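Local coordinates for protein phospholipase C-beta (PLC-beta) (Sepia officinalis, PDB 3QR0) that belongs to the phospholipase C-beta family of multidomain proteins, combining a PH domain, EF-hand-like modules, a calcium-holding TIM-barrel-type core and a C2 domain, at residues A[670-675]-A[683-688]; A[718-723]-A[733-738]; A[676-681]-A[711-716]. One frame throughout, in Å; residues are numbered along the deposited sequence.

How the interactions relate
All three contacts lie in the C2 domain. Strand 669-676 runs first and turns through the loop 676-681 into 683-688, where interaction 1 closes a short antiparallel return. Interaction 3 reaches from that same loop to 711-716, so that it crosses interaction 1 along the chain and fastens the loop after strand 669-676 to the connection that passes from one sheet of the sandwich to the other. Interaction 2 follows in series and closes the hairpin of strands 718-725 and 730-737. Strands 669-676 and 718-725 are neighbours, probably bonded from Glu672 N to Ile722 O and from Arg720 N to Glu674 O, which puts interactions 1 and 2 side by side in one sheet.

Interaction 1 (A[670-675]-A[683-688]); sequences YVEVEM and VRKKFK. With GOL (glycerol), chain E.
Lys688 swings CG anti to its backbone N (chi1 178°) and stays extended to its amino group, which lays the chain over one face of the Tyr670 ring. CE stands over the ring centre, 3.6 Å from the centroid of Tyr670, in a CH-pi contact, and NZ continues past it in a cation-pi interaction. Glu674 and Arg684 each turn CG beside the backbone N, and a bend at chi3 of Arg684 (67°) directs NE to the carboxylate. The salt bridge from Arg684 NE to Glu674 OE1 is 3.0 Å long; NE meets OE1 on its syn side but tilted out of the carboxylate plane, with the two planar groups 70° apart. Glu674 OE2 accepts a hydrogen bond from Lys685 N at 3.1 Å, from above the carboxylate plane. Both oxygens are thus engaged by the other segment, and Tyr676 OH adds a bond to OE1; Arg684 NH1 forms a further salt bridge with Asp806.

Strand 669-676 pairs here with two short, weakly bonded strands, 683-684 and 686-688, the latter outermost in its C2-domain sheet, with a corner at Lys685 between them. Before the corner, Met675 and Val683 form an antiparallel hydrogen-bonded pair, with Val683 N 2.8 Å from Met675 O. After it, Glu672 faces Lys688 as a non-hydrogen-bonded pair. Between the two, water 1 bridges the strands, donating to Val673 O and accepting from Lys686 N.

A glycerol, probably from the crystallisation liquor, occupies the gathering of charged side chains: its O1 donates to Glu672 OE1 at 2.6 Å, and its O2 donates to Glu674 OE2 and accepts from Arg684 NH2. Lys685 NZ donates to glycerol O1 at 2.8 Å. On the other face, Val673 and Met675 pack against strand 706-711, and the Phe687 ring meets Phe706 and Phe708.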
loop_
_atom_site.group_PDB
_atom_site.type_symbol
_atom_site.label_atom_id
_atom_site.label_comp_id
_atom_site.label_asym_id
_atom_site.label_seq_id
_atom_site.Cartn_x
_atom_site.Cartn_y
_atom_site.Cartn_z
ATOM N N TYR A 670 6.713 16.914 14.329
ATOM C CA TYR A 670 7.940 17.016 13.558
ATOM C C TYR A 670 7.901 16.036 12.390
ATOM O O TYR A 670 7.048 15.143 12.332
ATOM C CB TYR A 670 9.181 16.786 14.439
ATOM C CG TYR A 670 9.268 15.426 15.104
ATOM C CD1 TYR A 670 9.744 14.317 14.409
ATOM C CD2 TYR A 670 8.902 15.254 16.437
ATOM C CE1 TYR A 670 9.837 13.069 15.016
ATOM C CE2 TYR A 670 8.997 14.006 17.057
ATOM C CZ TYR A 670 9.465 12.919 16.341
ATOM O OH TYR A 670 9.551 11.677 16.936
ATOM N N VAL A 671 8.827 16.224 11.461
ATOM C CA VAL A 671 8.900 15.419 10.254
ATOM C C VAL A 671 10.298 14.839 10.114
ATOM O O VAL A 671 11.296 15.514 10.394
ATOM C CB VAL A 671 8.550 16.246 9.008
ATOM C CG1 VAL A 671 8.558 15.362 7.744
ATOM C CG2 VAL A 671 7.192 16.927 9.195
ATOM N N GLU A 672 10.352 13.573 9.717
ATOM C CA GLU A 672 11.600 12.875 9.455
ATOM C C GLU A 672 11.638 12.393 8.003
ATOM O O GLU A 672 10.600 12.141 7.394
ATOM C CB GLU A 672 11.724 11.673 10.382
ATOM C CG GLU A 672 11.976 12.011 11.828
ATOM C CD GLU A 672 11.936 10.777 12.703
ATOM O OE1 GLU A 672 10.819 10.303 12.994
ATOM O OE2 GLU A 672 13.017 10.275 13.082
ATOM N N VAL A 673 12.841 12.266 7.456
ATOM C CA VAL A 673 13.021 11.771 6.099
ATOM C C VAL A 673 14.100 10.697 6.099
ATOM O O VAL A 673 15.217 10.929 6.568
ATOM C CB VAL A 673 13.401 12.899 5.117
ATOM C CG1 VAL A 673 13.545 12.346 3.702
ATOM C CG2 VAL A 673 12.346 14.006 5.146
ATOM N N GLU A 674 13.747 9.519 5.601
ATOM C CA GLU A 674 14.658 8.378 5.566
ATOM C C GLU A 674 14.788 7.844 4.146
ATOM O O GLU A 674 13.946 8.127 3.282
ATOM C CB GLU A 674 14.168 7.278 6.522
ATOM C CG GLU A 674 14.309 7.677 7.990
ATOM C CD GLU A 674 14.168 6.527 8.979
ATOM O OE1 GLU A 674 13.775 5.405 8.587
ATOM O OE2 GLU A 674 14.476 6.760 10.171
ATOM N N MET A 675 15.858 7.090 3.907
ATOM C CA MET A 675 16.056 6.406 2.635
ATOM C C MET A 675 16.416 4.945 2.887
ATOM O O MET A 675 17.197 4.641 3.797
ATOM C CB MET A 675 17.146 7.098 1.807
ATOM C CG MET A 675 17.392 6.475 0.438
ATOM S SD MET A 675 18.383 7.487 -0.689
ATOM C CE MET A 675 17.434 9.012 -0.721
ATOM N N VAL A 683 19.656 5.354 4.875
ATOM C CA VAL A 683 19.837 6.404 5.872
ATOM C C VAL A 683 18.638 6.422 6.812
ATOM O O VAL A 683 17.511 6.737 6.397
ATOM C CB VAL A 683 19.970 7.790 5.202
ATOM C CG1 VAL A 683 20.112 8.887 6.260
ATOM C CG2 VAL A 683 21.155 7.813 4.235
ATOM N N ARG A 684 18.885 6.068 8.071
ATOM C CA ARG A 684 17.864 6.098 9.109
ATOM C C ARG A 684 18.298 6.948 10.298
ATOM O O ARG A 684 19.480 7.004 10.628
ATOM C CB ARG A 684 17.564 4.681 9.578
ATOM C CG ARG A 684 16.954 3.809 8.494
ATOM C CD ARG A 684 16.255 2.606 9.084
ATOM N NE ARG A 684 15.074 2.986 9.850
ATOM C CZ ARG A 684 14.392 2.173 10.655
ATOM N NH1 ARG A 684 14.757 0.900 10.812
ATOM N NH2 ARG A 684 13.338 2.635 11.307
ATOM N N LYS A 685 17.319 7.593 10.932
ATOM C CA LYS A 685 17.519 8.383 12.151
ATOM C C LYS A 685 18.586 9.471 11.991
ATOM O O LYS A 685 19.384 9.695 12.900
ATOM C CB LYS A 685 17.882 7.477 13.339
ATOM C CG LYS A 685 16.913 6.341 13.603
ATOM C CD LYS A 685 15.534 6.835 14.032
ATOM C CE LYS A 685 14.642 5.659 14.438
ATOM N NZ LYS A 685 13.195 6.019 14.504
ATOM N N LYS A 686 18.591 10.138 10.839
ATOM C CA LYS A 686 19.556 11.207 10.564
ATOM C C LYS A 686 18.882 12.577 10.452
ATOM O O LYS A 686 19.415 13.561 10.956
ATOM C CB LYS A 686 20.330 10.905 9.278
ATOM C CG LYS A 686 21.425 11.921 8.946
ATOM C CD LYS A 686 22.144 11.564 7.643
ATOM C CE LYS A 686 23.328 12.494 7.388
ATOM N NZ LYS A 686 24.232 11.961 6.325
ATOM N N PHE A 687 17.721 12.623 9.796
ATOM C CA PHE A 687 17.057 13.874 9.444
ATOM C C PHE A 687 15.722 14.065 10.162
ATOM O O PHE A 687 14.790 13.284 9.978
ATOM C CB PHE A 687 16.807 13.923 7.940
ATOM C CG PHE A 687 18.055 13.964 7.111
ATOM C CD1 PHE A 687 18.272 13.026 6.114
ATOM C CD2 PHE A 687 19.011 14.954 7.313
ATOM C CE1 PHE A 687 19.421 13.074 5.330
ATOM C CE2 PHE A 687 20.161 14.999 6.538
ATOM C CZ PHE A 687 20.365 14.059 5.550
ATOM N N LYS A 688 15.632 15.125 10.955
ATOM C CA LYS A 688 14.434 15.433 11.724
ATOM C C LYS A 688 14.245 16.946 11.772
ATOM O O LYS A 688 15.190 17.668 12.064
ATOM C CB LYS A 688 14.589 14.876 13.140
ATOM C CG LYS A 688 13.423 15.154 14.075
ATOM C CD LYS A 688 13.660 14.502 15.429
ATOM C CE LYS A 688 12.795 15.112 16.506
ATOM N NZ LYS A 688 12.945 14.377 17.793
HETATM C C1 GOL E . 11.237 7.350 11.859
HETATM O O1 GOL E . 11.558 7.789 13.160
HETATM C C2 GOL E . 11.489 5.852 11.798
HETATM O O2 GOL E . 12.873 5.605 11.746
HETATM C C3 GOL E . 10.798 5.242 10.585
HETATM O O3 GOL E . 9.743 4.414 11.017
HETATM O O HOH W 1 16.616 10.131 8.843
#

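Interaction 2 (A[718-723]-A[733-738]); sequences VVRIIV and HRVMPL
Arg720 NE donates to His733 ND1 over 3.0 Å in a nearly straight bond (167°). The imidazole nitrogen lies in the guanidinium plane, whereas NE is tilted from the ring plane, and the two flat groups stand 78° apart. The arginine reaches the histidine with its chain extended from CG to NE, and Ile722 CG1 sits 3.5 Å above the guanidinium of Arg720, over its centre. Arg720 NH1 turns to Tyr676 OH and to a bound glycerol.

Four backbone bonds knit the antiparallel hairpin of strands 718-725 and 730-737, which supplies an outer strand of a C2-domain sheet. Val719 pairs with Met736, its O taking Met736 N at 2.8 Å, and Ile721 pairs with Arg734, its N 3.0 Å from Arg734 O.

Side chains alternate between the faces. With Arg720 and His733 lie Val718, Val735 and Pro737; Val718 CB touches Val735 CG1 at 3.9 Å, and helix 605-613 covers this side. On the reverse, Val719 CG1 rests on Met736 CB (3.7 Å) and on Leu738 CD2, while the methionine, bent at chi3, brings CE to 3.8 Å from Ile721 CD1. Val673 of the adjoining strand packs on Val719 and Val671 on Ile721.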
loop_
_atom_site.group_PDB
_atom_site.type_symbol
_atom_site.label_atom_id
_atom_site.label_comp_id
_atom_site.label_asym_id
_atom_site.label_seq_id
_atom_site.Cartn_x
_atom_site.Cartn_y
_atom_site.Cartn_z
ATOM N N VAL A 718 14.048 3.899 -2.035
ATOM C CA VAL A 718 12.893 4.745 -1.805
ATOM C C VAL A 718 13.254 5.820 -0.795
ATOM O O VAL A 718 14.103 5.604 0.079
ATOM C CB VAL A 718 11.689 3.932 -1.296
ATOM C CG1 VAL A 718 11.370 2.813 -2.266
ATOM C CG2 VAL A 718 11.948 3.373 0.112
ATOM N N VAL A 719 12.630 6.983 -0.935
ATOM C CA VAL A 719 12.691 8.026 0.074
ATOM C C VAL A 719 11.352 8.033 0.793
ATOM O O VAL A 719 10.301 7.753 0.186
ATOM C CB VAL A 719 13.044 9.412 -0.538
ATOM C CG1 VAL A 719 11.953 9.897 -1.497
ATOM C CG2 VAL A 719 13.293 10.429 0.562
ATOM N N ARG A 720 11.392 8.302 2.096
ATOM C CA ARG A 720 10.210 8.204 2.926
ATOM C C ARG A 720 10.089 9.397 3.856
ATOM O O ARG A 720 11.039 9.728 4.567
ATOM C CB ARG A 720 10.262 6.924 3.757
ATOM C CG ARG A 720 9.011 6.676 4.558
ATOM C CD ARG A 720 9.045 5.323 5.218
ATOM N NE ARG A 720 7.921 5.156 6.134
ATOM C CZ ARG A 720 8.007 4.738 7.394
ATOM N NH1 ARG A 720 9.176 4.429 7.948
ATOM N NH2 ARG A 720 6.902 4.635 8.113
ATOM N N ILE A 721 8.913 10.023 3.849
ATOM C CA ILE A 721 8.573 11.096 4.786
ATOM C C ILE A 721 7.714 10.519 5.908
ATOM O O ILE A 721 6.713 9.861 5.636
ATOM C CB ILE A 721 7.805 12.236 4.072
ATOM C CG1 ILE A 721 8.729 12.979 3.100
ATOM C CG2 ILE A 721 7.228 13.225 5.087
ATOM C CD1 ILE A 721 8.018 14.075 2.274
ATOM N N ILE A 722 8.111 10.753 7.159
ATOM C CA ILE A 722 7.354 10.291 8.322
ATOM C C ILE A 722 7.020 11.482 9.215
ATOM O O ILE A 722 7.902 12.248 9.592
ATOM C CB ILE A 722 8.128 9.238 9.161
ATOM C CG1 ILE A 722 8.682 8.108 8.283
ATOM C CG2 ILE A 722 7.208 8.652 10.236
ATOM C CD1 ILE A 722 10.087 8.344 7.759
ATOM N N VAL A 723 5.744 11.643 9.542
ATOM C CA VAL A 723 5.317 12.710 10.434
ATOM C C VAL A 723 4.885 12.107 11.765
ATOM O O VAL A 723 4.113 11.145 11.793
ATOM C CB VAL A 723 4.166 13.539 9.841
ATOM C CG1 VAL A 723 3.846 14.713 10.757
ATOM C CG2 VAL A 723 4.514 14.029 8.429
ATOM N N HIS A 733 2.740 8.889 6.895
ATOM C CA HIS A 733 3.958 8.776 6.120
ATOM C C HIS A 733 3.654 8.745 4.628
ATOM O O HIS A 733 2.493 8.701 4.210
ATOM C CB HIS A 733 4.729 7.514 6.534
ATOM C CG HIS A 733 4.228 6.261 5.891
ATOM N ND1 HIS A 733 5.057 5.392 5.216
ATOM C CD2 HIS A 733 2.979 5.745 5.791
ATOM C CE1 HIS A 733 4.339 4.393 4.729
ATOM N NE2 HIS A 733 3.076 4.581 5.068
ATOM N N ARG A 734 4.711 8.770 3.829
ATOM C CA ARG A 734 4.596 8.577 2.389
ATOM C C ARG A 734 5.902 8.019 1.835
ATOM O O ARG A 734 6.967 8.578 2.086
ATOM C CB ARG A 734 4.236 9.895 1.696
ATOM C CG ARG A 734 3.867 9.757 0.220
ATOM C CD ARG A 734 2.576 8.982 0.022
ATOM N NE ARG A 734 2.263 8.841 -1.401
ATOM C CZ ARG A 734 1.458 9.643 -2.096
ATOM N NH1 ARG A 734 0.827 10.664 -1.515
ATOM N NH2 ARG A 734 1.271 9.409 -3.390
ATOM N N VAL A 735 5.804 6.915 1.091
ATOM C CA VAL A 735 6.951 6.285 0.451
ATOM C C VAL A 735 6.984 6.698 -1.020
ATOM O O VAL A 735 5.979 6.583 -1.724
ATOM C CB VAL A 735 6.875 4.744 0.573
ATOM C CG1 VAL A 735 7.974 4.071 -0.240
ATOM C CG2 VAL A 735 6.979 4.323 2.034
ATOM N N MET A 736 8.135 7.194 -1.465
ATOM C CA MET A 736 8.319 7.657 -2.830
ATOM C C MET A 736 9.526 6.944 -3.451
ATOM O O MET A 736 10.665 7.304 -3.175
ATOM C CB MET A 736 8.541 9.170 -2.837
ATOM C CG MET A 736 7.310 9.974 -2.432
ATOM S SD MET A 736 7.675 11.732 -2.249
ATOM C CE MET A 736 8.567 11.719 -0.698
ATOM N N PRO A 737 9.281 5.912 -4.274
ATOM C CA PRO A 737 10.392 5.242 -4.959
ATOM C C PRO A 737 11.140 6.223 -5.856
ATOM O O PRO A 737 10.504 7.059 -6.495
ATOM C CB PRO A 737 9.688 4.168 -5.794
ATOM C CG PRO A 737 8.384 3.953 -5.107
ATOM C CD PRO A 737 7.988 5.299 -4.617
ATOM N N LEU A 738 12.468 6.138 -5.890
ATOM C CA LEU A 738 13.272 7.077 -6.680
ATOM C C LEU A 738 13.138 6.814 -8.176
ATOM O O LEU A 738 13.383 7.706 -8.981
ATOM C CB LEU A 738 14.746 7.039 -6.283
ATOM C CG LEU A 738 15.114 7.326 -4.827
ATOM C CD1 LEU A 738 16.612 7.597 -4.732
ATOM C CD2 LEU A 738 14.308 8.485 -4.245
#

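Interaction 3 (A[676-681]-A[711-716]); sequences YGLPTD and VVLPDL
Two loops at one end of the C2-domain beta-sandwich meet here, each containing a short 3-10 turn: 676-681 leads out of strand 669-676, while the loop 711-716 links strand 706-711 to strand 718-725. Asp681 joins them with its carboxylate, which receives two successive backbone N-H groups. Val712 N donates to Asp681 OD1 at 2.8 Å and Leu713 N to Asp681 OD2 at 2.9 Å. Each oxygen is approached on its syn side, with Val712 N 26° and Leu713 N 15° out of the carboxylate plane, so the pair of bonds fixes the rotation of the group. Asp681 CG lies beside the backbone N (chi1 -65°), and this directs the carboxylate across to the other loop. Asp681 OD2 also accepts from water 2, which is 2.7 Å away; the same water donates to Leu713 O and accepts from Leu678 N, and so bridges the two loops a second time. The negative charge in this buried place is probably offset by these N-H and water donors.

Beside this polar link, Leu678 forks over the second loop: its CD1 meets Leu713 CB at 3.6 Å, while its CD2 meets Leu716 CD1, also at 3.6 Å. Thr680 CG2 touches Val712 CG2 at 3.9 Å, the side chains crossing at about a right angle. At the other end Gly677 CA approaches Leu716 O in a CA-H...O contact of 3.4 Å. Phe628 of helix 627-630 packs on Leu713 and Leu716. Asp681 thus holds the loop after strand 669-676 to 711-716, the connection between the two sheets, at one end of a C2 beta-sandwich.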
loop_
_atom_site.group_PDB
_atom_site.type_symbol
_atom_site.label_atom_id
_atom_site.label_comp_id
_atom_site.label_asym_id
_atom_site.label_seq_id
_atom_site.Cartn_x
_atom_site.Cartn_y
_atom_site.Cartn_z
ATOM N N TYR A 676 15.827 4.052 2.090
ATOM C CA TYR A 676 16.120 2.617 2.145
ATOM C C TYR A 676 16.426 2.130 0.740
ATOM O O TYR A 676 15.682 2.417 -0.202
ATOM C CB TYR A 676 14.938 1.815 2.717
ATOM C CG TYR A 676 14.184 2.539 3.797
ATOM C CD1 TYR A 676 14.711 2.664 5.077
ATOM C CD2 TYR A 676 12.952 3.122 3.537
ATOM C CE1 TYR A 676 14.026 3.354 6.076
ATOM C CE2 TYR A 676 12.262 3.811 4.526
ATOM C CZ TYR A 676 12.802 3.920 5.794
ATOM O OH TYR A 676 12.115 4.604 6.778
ATOM N N GLY A 677 17.522 1.399 0.605
ATOM C CA GLY A 677 17.936 0.844 -0.679
ATOM C C GLY A 677 19.120 -0.056 -0.436
ATOM O O GLY A 677 19.100 -0.855 0.491
ATOM N N LEU A 678 20.168 0.082 -1.243
ATOM C CA LEU A 678 21.428 -0.585 -0.942
ATOM C C LEU A 678 21.911 -0.131 0.435
ATOM O O LEU A 678 21.583 0.976 0.871
ATOM C CB LEU A 678 22.495 -0.272 -1.992
ATOM C CG LEU A 678 22.327 -0.875 -3.394
ATOM C CD1 LEU A 678 23.595 -0.633 -4.201
ATOM C CD2 LEU A 678 22.016 -2.362 -3.334
ATOM N N PRO A 679 22.686 -0.979 1.128
ATOM C CA PRO A 679 23.216 -0.581 2.429
ATOM C C PRO A 679 23.908 0.783 2.397
ATOM O O PRO A 679 23.689 1.595 3.291
ATOM C CB PRO A 679 24.211 -1.698 2.757
ATOM C CG PRO A 679 23.675 -2.884 2.062
ATOM C CD PRO A 679 23.025 -2.378 0.806
ATOM N N THR A 680 24.703 1.038 1.359
ATOM C CA THR A 680 25.412 2.318 1.218
ATOM C C THR A 680 24.474 3.521 1.010
ATOM O O THR A 680 24.873 4.663 1.239
ATOM C CB THR A 680 26.444 2.266 0.061
ATOM O OG1 THR A 680 27.383 3.342 0.197
ATOM C CG2 THR A 680 25.759 2.347 -1.300
ATOM N N ASP A 681 23.241 3.265 0.574
ATOM C CA ASP A 681 22.246 4.318 0.341
ATOM C C ASP A 681 21.180 4.392 1.435
ATOM O O ASP A 681 20.270 5.223 1.360
ATOM C CB ASP A 681 21.539 4.086 -0.999
ATOM C CG ASP A 681 22.472 4.207 -2.193
ATOM O OD1 ASP A 681 23.476 4.936 -2.097
ATOM O OD2 ASP A 681 22.193 3.576 -3.236
ATOM N N VAL A 711 23.384 8.866 -4.101
ATOM C CA VAL A 711 22.614 7.631 -4.112
ATOM C C VAL A 711 23.183 6.735 -5.209
ATOM O O VAL A 711 22.958 6.977 -6.397
ATOM C CB VAL A 711 21.122 7.901 -4.371
ATOM C CG1 VAL A 711 20.324 6.600 -4.275
ATOM C CG2 VAL A 711 20.596 8.945 -3.387
ATOM N N VAL A 712 23.931 5.710 -4.800
ATOM C CA VAL A 712 24.589 4.800 -5.737
ATOM C C VAL A 712 23.622 4.073 -6.680
ATOM O O VAL A 712 23.884 3.989 -7.878
ATOM C CB VAL A 712 25.455 3.758 -4.994
ATOM C CG1 VAL A 712 25.820 2.599 -5.921
ATOM C CG2 VAL A 712 26.710 4.422 -4.432
ATOM N N LEU A 713 22.516 3.559 -6.144
ATOM C CA LEU A 713 21.555 2.783 -6.940
ATOM C C LEU A 713 20.124 3.280 -6.725
ATOM O O LEU A 713 19.355 2.689 -5.963
ATOM C CB LEU A 713 21.671 1.286 -6.610
ATOM C CG LEU A 713 21.647 0.335 -7.811
ATOM C CD1 LEU A 713 20.422 0.555 -8.678
ATOM C CD2 LEU A 713 22.922 0.480 -8.631
ATOM N N PRO A 714 19.757 4.376 -7.405
ATOM C CA PRO A 714 18.431 4.965 -7.225
ATOM C C PRO A 714 17.251 4.001 -7.440
ATOM O O PRO A 714 16.287 4.052 -6.684
ATOM C CB PRO A 714 18.407 6.084 -8.267
ATOM C CG PRO A 714 19.828 6.481 -8.409
ATOM C CD PRO A 714 20.600 5.199 -8.291
ATOM N N ASP A 715 17.330 3.127 -8.440
ATOM C CA ASP A 715 16.188 2.262 -8.765
ATOM C C ASP A 715 15.915 1.163 -7.734
ATOM O O ASP A 715 14.855 0.547 -7.776
ATOM C CB ASP A 715 16.329 1.658 -10.168
ATOM C CG ASP A 715 16.110 2.691 -11.280
ATOM O OD1 ASP A 715 15.576 3.797 -10.996
ATOM O OD2 ASP A 715 16.481 2.392 -12.438
ATOM N N LEU A 716 16.847 0.928 -6.811
ATOM C CA LEU A 716 16.607 0.028 -5.675
ATOM C C LEU A 716 16.163 0.775 -4.403
ATOM O O LEU A 716 15.907 0.149 -3.371
ATOM C CB LEU A 716 17.865 -0.797 -5.367
ATOM C CG LEU A 716 18.230 -1.919 -6.348
ATOM C CD1 LEU A 716 19.548 -2.553 -5.936
ATOM C CD2 LEU A 716 17.134 -2.983 -6.423
HETATM O O HOH W 2 19.921 2.119 -3.335
#